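Local coordinates for amidohydrolase 3 domain-containing protein (Pyrococcus horikoshii, PDB 3IGH) that is uncharacterised but probably hydrolyses carbon-nitrogen bonds other than peptide bonds in a metal-dependent manner, at residues L263-S268 with I313-D318; E338-V343 with V356-Q361. One frame throughout, in Å; residues are numbered along the deposited sequence.

Overall arrangement
Interactions 1 and 2 follow one another along an arc of parallel strands in the TIM barrel of this amidohydrolase, at the strands' C-terminal ends. Coming from the N terminus, the chain first runs along strand 256-264 into 263-268, then through helix 294-305 to strand 310-315, where interaction 1 closes a loop of 44 residues. Helix 318-331 and strand 336-337 follow; 338-343 then pairs with 356-361 across helix 345-354, closing a much shorter loop as interaction 2. The contacts succeed one another without nesting or crossing. Probable backbone hydrogen bonds between 313-318 and 338-343 join them, their centres are about 10 Å apart, and a single sulfate touches both.

Interaction 1: L263-S268 with I313-D318; sequences LFTDGS and IHAIGD. With SO4 (sulfate ion), chain B.
The backbone oxygen His-314 O is gripped twice by Thr-265: the hydroxyl OG1 donates to it at 2.6 Å, on a lone pair, and the amide N joins it in the carbonyl plane. The hydroxyl reaches this oxygen because OG1 sits between the backbone N and the carbonyl carbon (chi1 53°), which turns the methyl Thr-265 CG2 onto Ile-313 CG2 at 3.6 Å. Two residues back from Thr-265 the strands already pair in parallel, His-314 N donating to Leu-263 O.

Beyond the strand ends a side chain takes over the pairing. The carboxylate of Asp-266 receives two successive amides on its syn lone pairs, Ile-316 N on OD1 at 3.0 Å and Gly-317 N on OD2 at 2.7 Å, a fork that fixes the rotation of the group. Leu-275 N also donates to OD2.

The His-314 ring is held at both nitrogens. His-314 NE2 donates to Gly-267 O at 3.0 Å, with that oxygen in the ring plane although the donor stands above the carbonyl plane; His-314 ND1 gives an almost straight bond to O4 of the sulfate, 2.8 Å long. With CG anti to the backbone N (chi1 166°), the ring swings over to Phe-264, whose CD1 lies above one imidazole face, the two planes 43° apart. Phe-264 CE1 in turn brings the phenyl edge to sulfate O3. Lys-262, His-67 and His-339 also bind this probably crystallisation-derived anion, consistent with a pocket at the barrel mouth where the family's active site lies.

In the barrel, strands 256-264 and 310-315 are neighbours; Leu-263 packs on helix 294-305, Ile-313 and Thr-265 reach helix 318-331, and Gly-317 is the N-cap of that last helix.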
ATOM      1  N   LEU A 263      17.818  -8.292   8.217  1.00 24.18           N
ATOM      2  CA  LEU A 263      18.950  -8.131   9.140  1.00 25.30           C
ATOM      3  C   LEU A 263      20.034  -9.186   8.905  1.00 28.46           C
ATOM      4  O   LEU A 263      19.775 -10.239   8.316  1.00 29.94           O
ATOM      5  CB  LEU A 263      18.471  -8.263  10.595  1.00 28.48           C
ATOM      6  CG  LEU A 263      17.322  -7.333  11.013  1.00 33.59           C
ATOM      7  CD1 LEU A 263      16.831  -7.695  12.393  1.00 26.21           C
ATOM      8  CD2 LEU A 263      17.794  -5.909  10.948  1.00 36.96           C
ATOM      9  N   PHE A 264      21.226  -8.913   9.432  1.00 28.98           N
ATOM     10  CA  PHE A 264      22.399  -9.785   9.278  1.00 31.01           C
ATOM     11  C   PHE A 264      23.000 -10.096  10.641  1.00 36.90           C
ATOM     12  O   PHE A 264      23.137  -9.208  11.476  1.00 31.21           O
ATOM     13  CB  PHE A 264      23.469  -9.080   8.440  1.00 33.09           C
ATOM     14  CG  PHE A 264      23.062  -8.828   7.020  1.00 36.67           C
ATOM     15  CD1 PHE A 264      23.381  -9.750   6.021  1.00 45.48           C
ATOM     16  CD2 PHE A 264      22.365  -7.672   6.674  1.00 35.15           C
ATOM     17  CE1 PHE A 264      23.007  -9.525   4.698  1.00 52.10           C
ATOM     18  CE2 PHE A 264      21.976  -7.441   5.352  1.00 40.68           C
ATOM     19  CZ  PHE A 264      22.303  -8.368   4.364  1.00 46.71           C
ATOM     20  N   THR A 265      23.340 -11.355  10.870  1.00 30.09           N
ATOM     21  CA  THR A 265      24.171 -11.716  12.017  1.00 29.54           C
ATOM     22  C   THR A 265      25.637 -11.858  11.613  1.00 39.03           C
ATOM     23  O   THR A 265      26.510 -11.401  12.340  1.00 40.91           O
ATOM     24  CB  THR A 265      23.733 -13.021  12.692  1.00 30.25           C
ATOM     25  OG1 THR A 265      23.639 -14.064  11.712  1.00 36.67           O
ATOM     26  CG2 THR A 265      22.395 -12.843  13.387  1.00 34.92           C
ATOM     27  N   ASP A 266      25.903 -12.497  10.467  1.00 33.48           N
ATOM     28  CA  ASP A 266      27.281 -12.809  10.067  1.00 31.14           C
ATOM     29  C   ASP A 266      27.577 -12.619   8.576  1.00 34.86           C
ATOM     30  O   ASP A 266      26.755 -12.087   7.830  1.00 32.89           O
ATOM     31  CB  ASP A 266      27.696 -14.215  10.547  1.00 28.96           C
ATOM     32  CG  ASP A 266      26.971 -15.347   9.821  1.00 31.18           C
ATOM     33  OD1 ASP A 266      25.944 -15.120   9.149  1.00 31.31           O
ATOM     34  OD2 ASP A 266      27.412 -16.508   9.969  1.00 29.61           O
ATOM     35  N   GLY A 267      28.769 -13.034   8.152  1.00 34.37           N
ATOM     36  CA  GLY A 267      29.142 -12.940   6.744  1.00 28.27           C
ATOM     37  C   GLY A 267      28.943 -14.275   6.059  1.00 35.84           C
ATOM     38  O   GLY A 267      27.933 -14.957   6.276  1.00 29.45           O
ATOM     39  N   SER A 268      29.936 -14.679   5.273  1.00 28.95           N
ATOM     40  CA  SER A 268      29.820 -15.888   4.459  1.00 31.75           C
ATOM     41  C   SER A 268      30.966 -16.865   4.709  1.00 29.50           C
ATOM     42  O   SER A 268      32.032 -16.475   5.182  1.00 31.55           O
ATOM     43  CB  SER A 268      29.771 -15.504   2.975  1.00 35.67           C
ATOM     44  OG  SER A 268      30.974 -14.855   2.577  1.00 51.59           O
ATOM     45  N   ILE A 313      16.415 -12.733   9.115  1.00 28.08           N
ATOM     46  CA  ILE A 313      17.787 -12.633   9.584  1.00 28.35           C
ATOM     47  C   ILE A 313      18.704 -13.604   8.829  1.00 23.58           C
ATOM     48  O   ILE A 313      18.505 -14.817   8.865  1.00 29.55           O
ATOM     49  CB  ILE A 313      17.900 -12.894  11.113  1.00 28.91           C
ATOM     50  CG1 ILE A 313      16.917 -11.992  11.894  1.00 31.81           C
ATOM     51  CG2 ILE A 313      19.332 -12.646  11.565  1.00 28.32           C
ATOM     52  CD1 ILE A 313      17.022 -12.091  13.432  1.00 31.81           C
ATOM     53  N   HIS A 314      19.703 -13.047   8.159  1.00 28.37           N
ATOM     54  CA  HIS A 314      20.800 -13.814   7.556  1.00 28.45           C
ATOM     55  C   HIS A 314      21.612 -14.479   8.670  1.00 32.86           C
ATOM     56  O   HIS A 314      22.120 -13.794   9.565  1.00 32.41           O
ATOM     57  CB  HIS A 314      21.658 -12.827   6.753  1.00 29.02           C
ATOM     58  CG  HIS A 314      23.007 -13.337   6.329  1.00 33.22           C
ATOM     59  ND1 HIS A 314      23.392 -13.384   5.005  1.00 39.22           N
ATOM     60  CD2 HIS A 314      24.087 -13.740   7.045  1.00 35.65           C
ATOM     61  CE1 HIS A 314      24.634 -13.824   4.922  1.00 38.97           C
ATOM     62  NE2 HIS A 314      25.076 -14.060   6.145  1.00 37.40           N
ATOM     63  N   ALA A 315      21.736 -15.801   8.602  1.00 30.89           N
ATOM     64  CA  ALA A 315      22.641 -16.557   9.483  1.00 30.55           C
ATOM     65  C   ALA A 315      23.240 -17.733   8.717  1.00 29.62           C
ATOM     66  O   ALA A 315      22.541 -18.684   8.394  1.00 28.56           O
ATOM     67  CB  ALA A 315      21.905 -17.055  10.723  1.00 25.81           C
ATOM     68  N   ILE A 316      24.535 -17.657   8.429  1.00 30.41           N
ATOM     69  CA  ILE A 316      25.218 -18.722   7.693  1.00 31.37           C
ATOM     70  C   ILE A 316      25.921 -19.674   8.679  1.00 28.34           C
ATOM     71  O   ILE A 316      25.674 -20.878   8.669  1.00 31.17           O
ATOM     72  CB  ILE A 316      26.149 -18.120   6.594  1.00 30.47           C
ATOM     73  CG1 ILE A 316      25.278 -17.531   5.480  1.00 26.08           C
ATOM     74  CG2 ILE A 316      27.081 -19.181   5.994  1.00 27.64           C
ATOM     75  CD1 ILE A 316      26.032 -16.951   4.288  1.00 33.24           C
ATOM     76  N   GLY A 317      26.762 -19.126   9.550  1.00 28.12           N
ATOM     77  CA  GLY A 317      27.487 -19.939  10.531  1.00 30.70           C
ATOM     78  C   GLY A 317      26.581 -20.477  11.621  1.00 33.61           C
ATOM     79  O   GLY A 317      25.480 -19.954  11.844  1.00 30.25           O
ATOM     80  N   ASP A 318      27.032 -21.526  12.305  1.00 30.66           N
ATOM     81  CA  ASP A 318      26.201 -22.153  13.330  1.00 32.34           C
ATOM     82  C   ASP A 318      26.063 -21.288  14.588  1.00 31.33           C
ATOM     83  O   ASP A 318      25.022 -21.315  15.245  1.00 33.17           O
ATOM     84  CB  ASP A 318      26.700 -23.559  13.681  1.00 32.04           C
ATOM     85  CG  ASP A 318      28.017 -23.548  14.424  1.00 35.26           C
ATOM     86  OD1 ASP A 318      29.040 -23.080  13.871  1.00 33.11           O
ATOM     87  OD2 ASP A 318      28.020 -24.004  15.580  1.00 32.80           O
TER
HETATM   88  S   SO4 B   1      22.274 -12.272   1.729  1.00 55.65           S
HETATM   89  O1  SO4 B   1      21.335 -11.534   0.909  1.00 45.31           O
HETATM   90  O2  SO4 B   1      22.778 -13.405   0.968  1.00 62.11           O
HETATM   91  O3  SO4 B   1      23.400 -11.410   2.060  1.00 61.71           O
HETATM   92  O4  SO4 B   1      21.588 -12.760   2.931  1.00 50.26           O

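Interaction 2: E338-V343 with V356-Q361; sequences EHASLV and VRLSVQ. With SO4 (sulfate ion), chain B.
Direct backbone pairing between His-339 and Ser-359 is a single hydrogen bond, His-339 N to Ser-359 O at 2.9 Å, next to the parallel bridge of Glu-338 with Ser-359. Two waters widen the join: one accepts from Gln-361 N and donates to His-339 O, while the other links His-339 ND1 to Gln-361 OE1.

Among the side chains, Gln-361 OE1 lies over one face of the imidazole, 3.1 Å above its plane and shifted toward the rim. A bend at chi2 (78°) folds the amide back there, and its NE2 bonds to Ser-398. In the ring plane, His-339 NE2 donates to O2 of the sulfate at 2.9 Å. Were this histidine an alanine, the sulfate would probably lose this donor and the water on Gln-361 OE1 its ring partner. Glu-338 OE1 rests against Ser-359 CB at 3.3 Å, its carboxylate being held by His-67 and Arg-336.

Apolar contact is slight: Ala-340 CB meets Leu-358 CD2 at 4.3 Å. Strand 357-360 runs between strands 336-337 and 395-397 of the barrel, with Leu-358 and Val-360 also packed on helix 386-392.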
ATOM      1  N   GLU A 338      17.508 -16.698   6.921  1.00 30.56           N
ATOM      2  CA  GLU A 338      18.029 -16.819   5.572  1.00 29.09           C
ATOM      3  C   GLU A 338      19.328 -17.614   5.599  1.00 32.11           C
ATOM      4  O   GLU A 338      20.185 -17.375   6.463  1.00 29.33           O
ATOM      5  CB  GLU A 338      18.275 -15.435   4.972  1.00 29.81           C
ATOM      6  CG  GLU A 338      17.106 -14.461   5.141  1.00 34.51           C
ATOM      7  CD  GLU A 338      15.786 -15.034   4.637  1.00 42.66           C
ATOM      8  OE1 GLU A 338      15.676 -15.321   3.428  1.00 33.71           O
ATOM      9  OE2 GLU A 338      14.862 -15.203   5.457  1.00 39.99           O
ATOM     10  N   HIS A 339      19.437 -18.548   4.644  1.00 30.74           N
ATOM     11  CA  HIS A 339      20.567 -19.461   4.430  1.00 28.65           C
ATOM     12  C   HIS A 339      20.527 -20.705   5.313  1.00 31.51           C
ATOM     13  O   HIS A 339      20.349 -21.825   4.809  1.00 30.37           O
ATOM     14  CB  HIS A 339      21.924 -18.757   4.551  1.00 29.60           C
ATOM     15  CG  HIS A 339      22.153 -17.691   3.526  1.00 35.43           C
ATOM     16  ND1 HIS A 339      22.929 -17.892   2.405  1.00 43.29           N
ATOM     17  CD2 HIS A 339      21.732 -16.405   3.468  1.00 38.86           C
ATOM     18  CE1 HIS A 339      22.959 -16.781   1.690  1.00 46.25           C
ATOM     19  NE2 HIS A 339      22.237 -15.865   2.311  1.00 37.47           N
ATOM     20  N   ALA A 340      20.706 -20.500   6.621  1.00 24.91           N
ATOM     21  CA  ALA A 340      20.792 -21.589   7.610  1.00 26.63           C
ATOM     22  C   ALA A 340      21.775 -22.672   7.146  1.00 28.57           C
ATOM     23  O   ALA A 340      21.468 -23.868   7.157  1.00 30.05           O
ATOM     24  CB  ALA A 340      19.402 -22.176   7.904  1.00 29.02           C
ATOM     25  N   SER A 341      22.959 -22.225   6.732  1.00 29.28           N
ATOM     26  CA  SER A 341      23.913 -23.067   6.006  1.00 30.26           C
ATOM     27  C   SER A 341      24.555 -24.152   6.865  1.00 31.89           C
ATOM     28  O   SER A 341      24.850 -25.241   6.375  1.00 30.06           O
ATOM     29  CB  SER A 341      24.995 -22.190   5.380  1.00 30.33           C
ATOM     30  OG  SER A 341      24.407 -21.164   4.586  1.00 32.73           O
ATOM     31  N   LEU A 342      24.742 -23.842   8.142  1.00 28.99           N
ATOM     32  CA  LEU A 342      25.332 -24.752   9.115  1.00 30.67           C
ATOM     33  C   LEU A 342      24.413 -24.830  10.329  1.00 33.55           C
ATOM     34  O   LEU A 342      24.286 -23.852  11.074  1.00 36.53           O
ATOM     35  CB  LEU A 342      26.688 -24.222   9.565  1.00 33.55           C
ATOM     36  CG  LEU A 342      27.977 -24.595   8.844  1.00 48.30           C
ATOM     37  CD1 LEU A 342      29.133 -24.173   9.712  1.00 44.62           C
ATOM     38  CD2 LEU A 342      28.048 -26.076   8.629  1.00 42.75           C
ATOM     39  N   VAL A 343      23.758 -25.972  10.504  1.00 31.02           N
ATOM     40  CA  VAL A 343      22.834 -26.196  11.617  1.00 35.68           C
ATOM     41  C   VAL A 343      23.267 -27.455  12.372  1.00 34.70           C
ATOM     42  O   VAL A 343      23.328 -28.530  11.783  1.00 34.97           O
ATOM     43  CB  VAL A 343      21.376 -26.383  11.121  1.00 40.08           C
ATOM     44  CG1 VAL A 343      20.433 -26.679  12.286  1.00 33.20           C
ATOM     45  CG2 VAL A 343      20.899 -25.150  10.339  1.00 25.95           C
ATOM     46  N   VAL A 356      10.351 -21.121  13.614  1.00 32.57           N
ATOM     47  CA  VAL A 356      10.903 -20.196  12.622  1.00 35.68           C
ATOM     48  C   VAL A 356      10.695 -20.732  11.201  1.00 31.71           C
ATOM     49  O   VAL A 356      10.523 -21.944  10.998  1.00 32.88           O
ATOM     50  CB  VAL A 356      12.399 -19.842  12.874  1.00 36.39           C
ATOM     51  CG1 VAL A 356      12.576 -19.139  14.222  1.00 31.51           C
ATOM     52  CG2 VAL A 356      13.287 -21.075  12.784  1.00 39.62           C
ATOM     53  N   ARG A 357      10.663 -19.810  10.243  1.00 29.54           N
ATOM     54  CA  ARG A 357      10.605 -20.129   8.819  1.00 30.79           C
ATOM     55  C   ARG A 357      12.020 -20.094   8.252  1.00 32.85           C
ATOM     56  O   ARG A 357      12.842 -19.316   8.708  1.00 32.06           O
ATOM     57  CB  ARG A 357       9.713 -19.115   8.093  1.00 26.97           C
ATOM     58  CG  ARG A 357       8.233 -19.356   8.331  1.00 31.20           C
ATOM     59  CD  ARG A 357       7.407 -18.094   8.129  1.00 31.22           C
ATOM     60  NE  ARG A 357       7.589 -17.093   9.179  1.00 29.28           N
ATOM     61  CZ  ARG A 357       7.950 -15.827   8.958  1.00 29.00           C
ATOM     62  NH1 ARG A 357       8.178 -15.409   7.724  1.00 25.28           N
ATOM     63  NH2 ARG A 357       8.064 -14.972   9.965  1.00 26.23           N
ATOM     64  N   LEU A 358      12.312 -20.954   7.276  1.00 33.29           N
ATOM     65  CA  LEU A 358      13.658 -21.018   6.699  1.00 32.10           C
ATOM     66  C   LEU A 358      13.639 -20.837   5.184  1.00 32.03           C
ATOM     67  O   LEU A 358      12.898 -21.513   4.480  1.00 34.63           O
ATOM     68  CB  LEU A 358      14.347 -22.350   7.044  1.00 37.43           C
ATOM     69  CG  LEU A 358      14.459 -22.825   8.504  1.00 33.56           C
ATOM     70  CD1 LEU A 358      15.024 -24.239   8.564  1.00 32.48           C
ATOM     71  CD2 LEU A 358      15.321 -21.886   9.339  1.00 31.44           C
ATOM     72  N   SER A 359      14.475 -19.924   4.691  1.00 32.27           N
ATOM     73  CA  SER A 359      14.688 -19.779   3.257  1.00 32.20           C
ATOM     74  C   SER A 359      16.101 -20.244   2.923  1.00 28.40           C
ATOM     75  O   SER A 359      17.082 -19.670   3.391  1.00 30.32           O
ATOM     76  CB  SER A 359      14.475 -18.326   2.836  1.00 31.48           C
ATOM     77  OG  SER A 359      14.773 -18.129   1.477  1.00 39.09           O
ATOM     78  N   VAL A 360      16.198 -21.300   2.121  1.00 27.50           N
ATOM     79  CA  VAL A 360      17.494 -21.896   1.806  1.00 29.69           C
ATOM     80  C   VAL A 360      17.788 -21.809   0.313  1.00 31.20           C
ATOM     81  O   VAL A 360      16.878 -21.614  -0.495  1.00 29.46           O
ATOM     82  CB  VAL A 360      17.588 -23.376   2.275  1.00 33.09           C
ATOM     83  CG1 VAL A 360      17.495 -23.475   3.801  1.00 30.72           C
ATOM     84  CG2 VAL A 360      16.543 -24.256   1.601  1.00 26.91           C
ATOM     85  N   GLN A 361      19.059 -21.964  -0.046  1.00 27.55           N
ATOM     86  CA  GLN A 361      19.486 -21.787  -1.433  1.00 29.07           C
ATOM     87  C   GLN A 361      20.265 -23.016  -1.919  1.00 30.45           C
ATOM     88  O   GLN A 361      21.492 -23.033  -1.847  1.00 27.80           O
ATOM     89  CB  GLN A 361      20.346 -20.526  -1.572  1.00 30.85           C
ATOM     90  CG  GLN A 361      19.655 -19.187  -1.261  1.00 33.16           C
ATOM     91  CD  GLN A 361      19.522 -18.928   0.227  1.00 34.03           C
ATOM     92  OE1 GLN A 361      20.417 -19.255   1.005  1.00 38.14           O
ATOM     93  NE2 GLN A 361      18.387 -18.364   0.635  1.00 41.00           N
TER
HETATM   94  S   SO4 B   1      22.274 -12.272   1.729  1.00 55.65           S
HETATM   95  O1  SO4 B   1      21.335 -11.534   0.909  1.00 45.31           O
HETATM   96  O2  SO4 B   1      22.778 -13.405   0.968  1.00 62.11           O
HETATM   97  O3  SO4 B   1      23.400 -11.410   2.060  1.00 61.71           O
HETATM   98  O4  SO4 B   1      21.588 -12.760   2.931  1.00 50.26           O
HETATM   99  O   HOH W   1      20.849 -22.489   2.116  1.00 31.89           O
HETATM  100  O   HOH W   2      22.916 -20.633   1.332  1.00 43.82           O